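Local coordinates for terminase large subunit (Thermus phage G20c, PDB 5M1P), which drives viral DNA into empty capsids as an ATP-powered motor and cuts the genome at the start and end of packaging with its metal-dependent nuclease domain, at residues A[106-109]-A[113-116]; A[64-69]-A[77-82]. One frame throughout, in Å; residues are numbered along the deposited sequence.

Contact 1 of 2, residues A[106-109]-A[113-116]; sequences ELDA and NYTP
Leu107 and Asp108 meet Tyr114 in a small helix-to-strand contact with one apolar and one polar half, near the edge of the main sheet. Helix 101-109 here packs on strand 114-116, the strand it leads into, and both belong to the beta-alpha-beta unit that starts with strand 91-94. Nearly everything depends on the Tyr114 ring. Leu107 lies over one face of it: CB makes a CH-pi contact, 4.1 Å from the ring centroid and 28° off the ring normal, while CD1 sits 4.2 Å above the ring plane on the same side, over the middle. The ring reaches the helix because Tyr114 CG stands between the backbone N and the carbonyl carbon (chi1 80°). At the ring's edge, Tyr114 OH donates a hydrogen bond to Asp108 OD1 at 2.6 Å, meeting the syn side of the carboxylate but 32° out of its plane. A water closes the arrangement from the second oxygen, donating to Asp108 OD2 at 2.7 Å and also to Tyr114 OH. Inward of this, the tyrosine also touches Val92 on the neighbouring strand. The phenol oxygen is thus donor to the aspartate and acceptor from the water, so the ring is pinned at its far end as well as packed on its face, and both carboxylate oxygens of an exposed aspartate have a partner.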
loop_
_atom_site.group_PDB
_atom_site.type_symbol
_atom_site.label_atom_id
_atom_site.label_comp_id
_atom_site.label_asym_id
_atom_site.label_seq_id
_atom_site.Cartn_x
_atom_site.Cartn_y
_atom_site.Cartn_z
ATOM N N GLU A 106 -10.584 16.891 2.293
ATOM C CA GLU A 106 -10.499 16.372 3.660
ATOM C C GLU A 106 -9.059 16.161 4.119
ATOM O O GLU A 106 -8.746 16.421 5.268
ATOM C CB GLU A 106 -11.295 15.067 3.814
ATOM C CG GLU A 106 -12.793 15.288 3.982
ATOM C CD GLU A 106 -13.656 14.090 3.604
ATOM O OE1 GLU A 106 -13.161 12.940 3.562
ATOM O OE2 GLU A 106 -14.862 14.303 3.354
ATOM N N LEU A 107 -8.185 15.702 3.228
ATOM C CA LEU A 107 -6.755 15.573 3.556
ATOM C C LEU A 107 -6.174 16.917 3.987
ATOM O O LEU A 107 -5.450 16.982 4.968
ATOM C CB LEU A 107 -5.947 14.992 2.387
ATOM C CG LEU A 107 -6.184 13.515 2.046
ATOM C CD1 LEU A 107 -5.528 13.184 0.717
ATOM C CD2 LEU A 107 -5.662 12.598 3.141
ATOM N N ASP A 108 -6.508 17.980 3.255
ATOM C CA ASP A 108 -6.045 19.327 3.586
ATOM C C ASP A 108 -6.773 19.891 4.811
ATOM O O ASP A 108 -6.123 20.369 5.745
ATOM C CB ASP A 108 -6.169 20.259 2.374
ATOM C CG ASP A 108 -5.251 19.857 1.232
ATOM O OD1 ASP A 108 -4.132 19.367 1.502
ATOM O OD2 ASP A 108 -5.655 20.015 0.056
ATOM N N ALA A 109 -8.101 19.790 4.833
ATOM C CA ALA A 109 -8.901 20.306 5.951
ATOM C C ALA A 109 -8.552 19.664 7.299
ATOM O O ALA A 109 -8.537 20.342 8.330
ATOM C CB ALA A 109 -10.387 20.171 5.658
ATOM N N ASN A 113 -0.602 14.903 7.299
ATOM C CA ASN A 113 0.754 14.979 6.789
ATOM C C ASN A 113 0.816 14.051 5.577
ATOM O O ASN A 113 0.814 12.849 5.750
ATOM C CB ASN A 113 1.709 14.531 7.898
ATOM C CG ASN A 113 3.164 14.711 7.549
ATOM O OD1 ASN A 113 3.519 15.411 6.605
ATOM N ND2 ASN A 113 4.027 14.075 8.335
ATOM N N TYR A 114 0.792 14.601 4.360
ATOM C CA TYR A 114 0.795 13.761 3.153
ATOM C C TYR A 114 1.535 14.371 1.979
ATOM O O TYR A 114 1.681 15.603 1.907
ATOM C CB TYR A 114 -0.636 13.383 2.714
ATOM C CG TYR A 114 -1.355 14.463 1.950
ATOM C CD1 TYR A 114 -1.984 15.505 2.618
ATOM C CD2 TYR A 114 -1.414 14.446 0.554
ATOM C CE1 TYR A 114 -2.640 16.512 1.934
ATOM C CE2 TYR A 114 -2.071 15.448 -0.142
ATOM C CZ TYR A 114 -2.686 16.469 0.554
ATOM O OH TYR A 114 -3.330 17.464 -0.123
ATOM N N THR A 115 1.987 13.485 1.085
ATOM C CA THR A 115 2.569 13.813 -0.205
ATOM C C THR A 115 1.741 13.076 -1.258
ATOM O O THR A 115 1.535 11.862 -1.137
ATOM C CB THR A 115 4.039 13.376 -0.284
ATOM O OG1 THR A 115 4.787 14.109 0.685
ATOM C CG2 THR A 115 4.636 13.672 -1.647
ATOM N N PRO A 116 1.237 13.799 -2.278
ATOM C CA PRO A 116 0.483 13.117 -3.333
ATOM C C PRO A 116 1.398 12.321 -4.267
ATOM O O PRO A 116 2.473 12.803 -4.673
ATOM C CB PRO A 116 -0.196 14.268 -4.086
ATOM C CG PRO A 116 0.688 15.446 -3.861
ATOM C CD PRO A 116 1.359 15.246 -2.528
HETATM O O HOH W 1 -5.552 17.617 -1.262
#

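Contact 2 of 2, residues A[64-69]-A[77-82]; sequences CLERMN and VARLKA
Glu66 and Arg79 mark the nearest backbone approach between strand 61-69 and helix 73-86, with Glu66 CA and Arg79 CA 8.6 Å apart. The helix runs broadly back against the direction of the strand, and no direct hydrogen bond links the two segments, so side chains and a water fill the gap. Glu66 is the main bridge from the strand. Its CG is anti to the backbone N (chi1 -174°) and the chain stays extended beyond, which carries the carboxylate up against the aliphatic part of Arg79. There Glu66 OE2 lies 3.7 Å from Arg79 CD, the two side chains crossing at about a right angle. Any attraction between the charges probably acts at a distance: Glu66 OE2 is 4.4 Å from Arg79 NE and well out of the guanidinium plane, so no N-H points at it. The stronger polar partner of that oxygen is Thr24 OG1, by a hydrogen bond. Glu66 OE1 instead accepts from a water at 2.7 Å, and the same water donates to Arg79 O at 2.8 Å, tying the carboxylate to the helix backbone. Met68 adds a looser apolar touch, its CE 4.3 Å from Arg79 CG, and also packs on Gln76 one turn earlier. Met68 lies about 10 Å, side chain to ion, from the bound calcium. The layout is that of the RNase H-like fold, in which the third strand of the core, here 61-69, leads into the first helix, and this helix crosses over the sheet to strand 91-94.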
loop_
_atom_site.group_PDB
_atom_site.type_symbol
_atom_site.label_atom_id
_atom_site.label_comp_id
_atom_site.label_asym_id
_atom_site.label_seq_id
_atom_site.Cartn_x
_atom_site.Cartn_y
_atom_site.Cartn_z
ATOM N N CYS A 64 2.395 -1.865 10.468
ATOM C CA CYS A 64 0.953 -1.959 10.627
ATOM C C CYS A 64 0.325 -1.860 9.248
ATOM O O CYS A 64 0.815 -1.095 8.410
ATOM C CB CYS A 64 0.473 -0.805 11.508
ATOM S SG CYS A 64 -1.277 -0.877 11.907
ATOM N N LEU A 65 -0.719 -2.638 9.007
ATOM C CA LEU A 65 -1.472 -2.534 7.764
ATOM C C LEU A 65 -2.945 -2.517 8.103
ATOM O O LEU A 65 -3.416 -3.411 8.789
ATOM C CB LEU A 65 -1.127 -3.711 6.854
ATOM C CG LEU A 65 -1.779 -3.633 5.461
ATOM C CD1 LEU A 65 -0.813 -4.169 4.416
ATOM C CD2 LEU A 65 -3.112 -4.355 5.390
ATOM N N GLU A 66 -3.664 -1.493 7.645
ATOM C CA GLU A 66 -5.093 -1.373 7.897
ATOM C C GLU A 66 -5.813 -1.515 6.578
ATOM O O GLU A 66 -5.411 -0.901 5.587
ATOM C CB GLU A 66 -5.428 -0.032 8.558
ATOM C CG GLU A 66 -6.891 0.080 8.962
ATOM C CD GLU A 66 -7.165 1.161 9.987
ATOM O OE1 GLU A 66 -6.290 2.007 10.234
ATOM O OE2 GLU A 66 -8.272 1.141 10.569
ATOM N N ARG A 67 -6.850 -2.344 6.575
ATOM C CA ARG A 67 -7.588 -2.640 5.359
ATOM C C ARG A 67 -9.068 -2.765 5.666
ATOM O O ARG A 67 -9.460 -3.427 6.620
ATOM C CB ARG A 67 -7.074 -3.943 4.756
ATOM C CG ARG A 67 -7.833 -4.413 3.520
ATOM C CD ARG A 67 -6.997 -5.417 2.756
ATOM N NE ARG A 67 -7.589 -5.936 1.519
ATOM C CZ ARG A 67 -8.381 -7.008 1.418
ATOM N NH1 ARG A 67 -8.782 -7.690 2.494
ATOM N NH2 ARG A 67 -8.782 -7.399 0.213
ATOM N N MET A 68 -9.900 -2.121 4.866
ATOM C CA MET A 68 -11.336 -2.372 4.962
ATOM C C MET A 68 -11.987 -1.985 3.658
ATOM O O MET A 68 -11.342 -1.448 2.777
ATOM C CB MET A 68 -11.967 -1.631 6.146
ATOM C CG MET A 68 -11.880 -0.117 6.081
ATOM S SD MET A 68 -10.218 0.564 6.193
ATOM C CE MET A 68 -10.645 2.308 6.227
ATOM N N ASN A 69 -13.255 -2.312 3.515
ATOM C CA ASN A 69 -14.048 -1.764 2.431
ATOM C C ASN A 69 -15.362 -1.276 2.987
ATOM O O ASN A 69 -15.791 -1.658 4.072
ATOM C CB ASN A 69 -14.220 -2.744 1.257
ATOM C CG ASN A 69 -15.304 -3.783 1.486
ATOM O OD1 ASN A 69 -15.506 -4.249 2.609
ATOM N ND2 ASN A 69 -16.007 -4.158 0.414
ATOM N N VAL A 77 -10.221 8.914 5.876
ATOM C CA VAL A 77 -9.314 10.002 6.235
ATOM C C VAL A 77 -9.059 10.030 7.750
ATOM O O VAL A 77 -7.920 10.224 8.181
ATOM C CB VAL A 77 -9.807 11.366 5.701
ATOM C CG1 VAL A 77 -8.941 12.497 6.236
ATOM C CG2 VAL A 77 -9.780 11.375 4.176
ATOM N N ALA A 78 -10.094 9.820 8.557
ATOM C CA ALA A 78 -9.919 9.778 10.021
ATOM C C ALA A 78 -9.024 8.613 10.447
ATOM O O ALA A 78 -8.212 8.758 11.366
ATOM C CB ALA A 78 -11.266 9.677 10.731
ATOM N N ARG A 79 -9.162 7.470 9.782
ATOM C CA ARG A 79 -8.350 6.292 10.123
ATOM C C ARG A 79 -6.897 6.544 9.735
ATOM O O ARG A 79 -5.962 6.190 10.476
ATOM C CB ARG A 79 -8.891 5.025 9.447
ATOM C CG ARG A 79 -10.280 4.594 9.902
ATOM C CD ARG A 79 -10.387 4.137 11.343
ATOM N NE ARG A 79 -11.739 3.651 11.646
ATOM C CZ ARG A 79 -12.300 3.593 12.861
ATOM N NH1 ARG A 79 -13.540 3.123 12.983
ATOM N NH2 ARG A 79 -11.657 4.013 13.955
ATOM N N LEU A 80 -6.701 7.190 8.599
ATOM C CA LEU A 80 -5.371 7.598 8.168
ATOM C C LEU A 80 -4.730 8.588 9.152
ATOM O O LEU A 80 -3.554 8.458 9.498
ATOM C CB LEU A 80 -5.493 8.217 6.783
ATOM C CG LEU A 80 -4.315 8.336 5.850
ATOM C CD1 LEU A 80 -3.500 7.057 5.765
ATOM C CD2 LEU A 80 -4.896 8.682 4.485
ATOM N N LYS A 81 -5.516 9.563 9.608
ATOM C CA LYS A 81 -5.064 10.513 10.634
ATOM C C LYS A 81 -4.594 9.789 11.897
ATOM O O LYS A 81 -3.517 10.084 12.450
ATOM C CB LYS A 81 -6.187 11.484 10.992
ATOM C CG LYS A 81 -5.823 12.543 12.015
ATOM C CD LYS A 81 -6.972 13.528 12.161
ATOM C CE LYS A 81 -6.553 14.713 13.004
ATOM N NZ LYS A 81 -6.625 14.371 14.436
ATOM N N ALA A 82 -5.409 8.859 12.366
ATOM C CA ALA A 82 -5.072 8.116 13.574
ATOM C C ALA A 82 -3.793 7.300 13.399
ATOM O O ALA A 82 -2.927 7.333 14.266
ATOM C CB ALA A 82 -6.228 7.238 14.024
HETATM O O HOH W 2 -6.573 3.968 12.003
#

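How the contacts relate
Both contacts dock a helix on the same mixed sheet, contact 1 on its outermost strand 114-116 and contact 2 on strand 61-69, on the far side of strands 91-94, 37-42 and 49-56. Each is partly buried, but contact 2 lies nearer the middle of the chain, about 11 Å from its centre against 17 Å. Their chemistry is arranged differently: an aromatic ring with a direct hydrogen bond in contact 1, a buried carboxylate reaching the helix backbone through water in contact 2. The two helices pack on each other, Glu106 OE1 lying 3.8 Å from Val77 CG2 and Leu107 CD2 4.2 Å from Leu80 CD2.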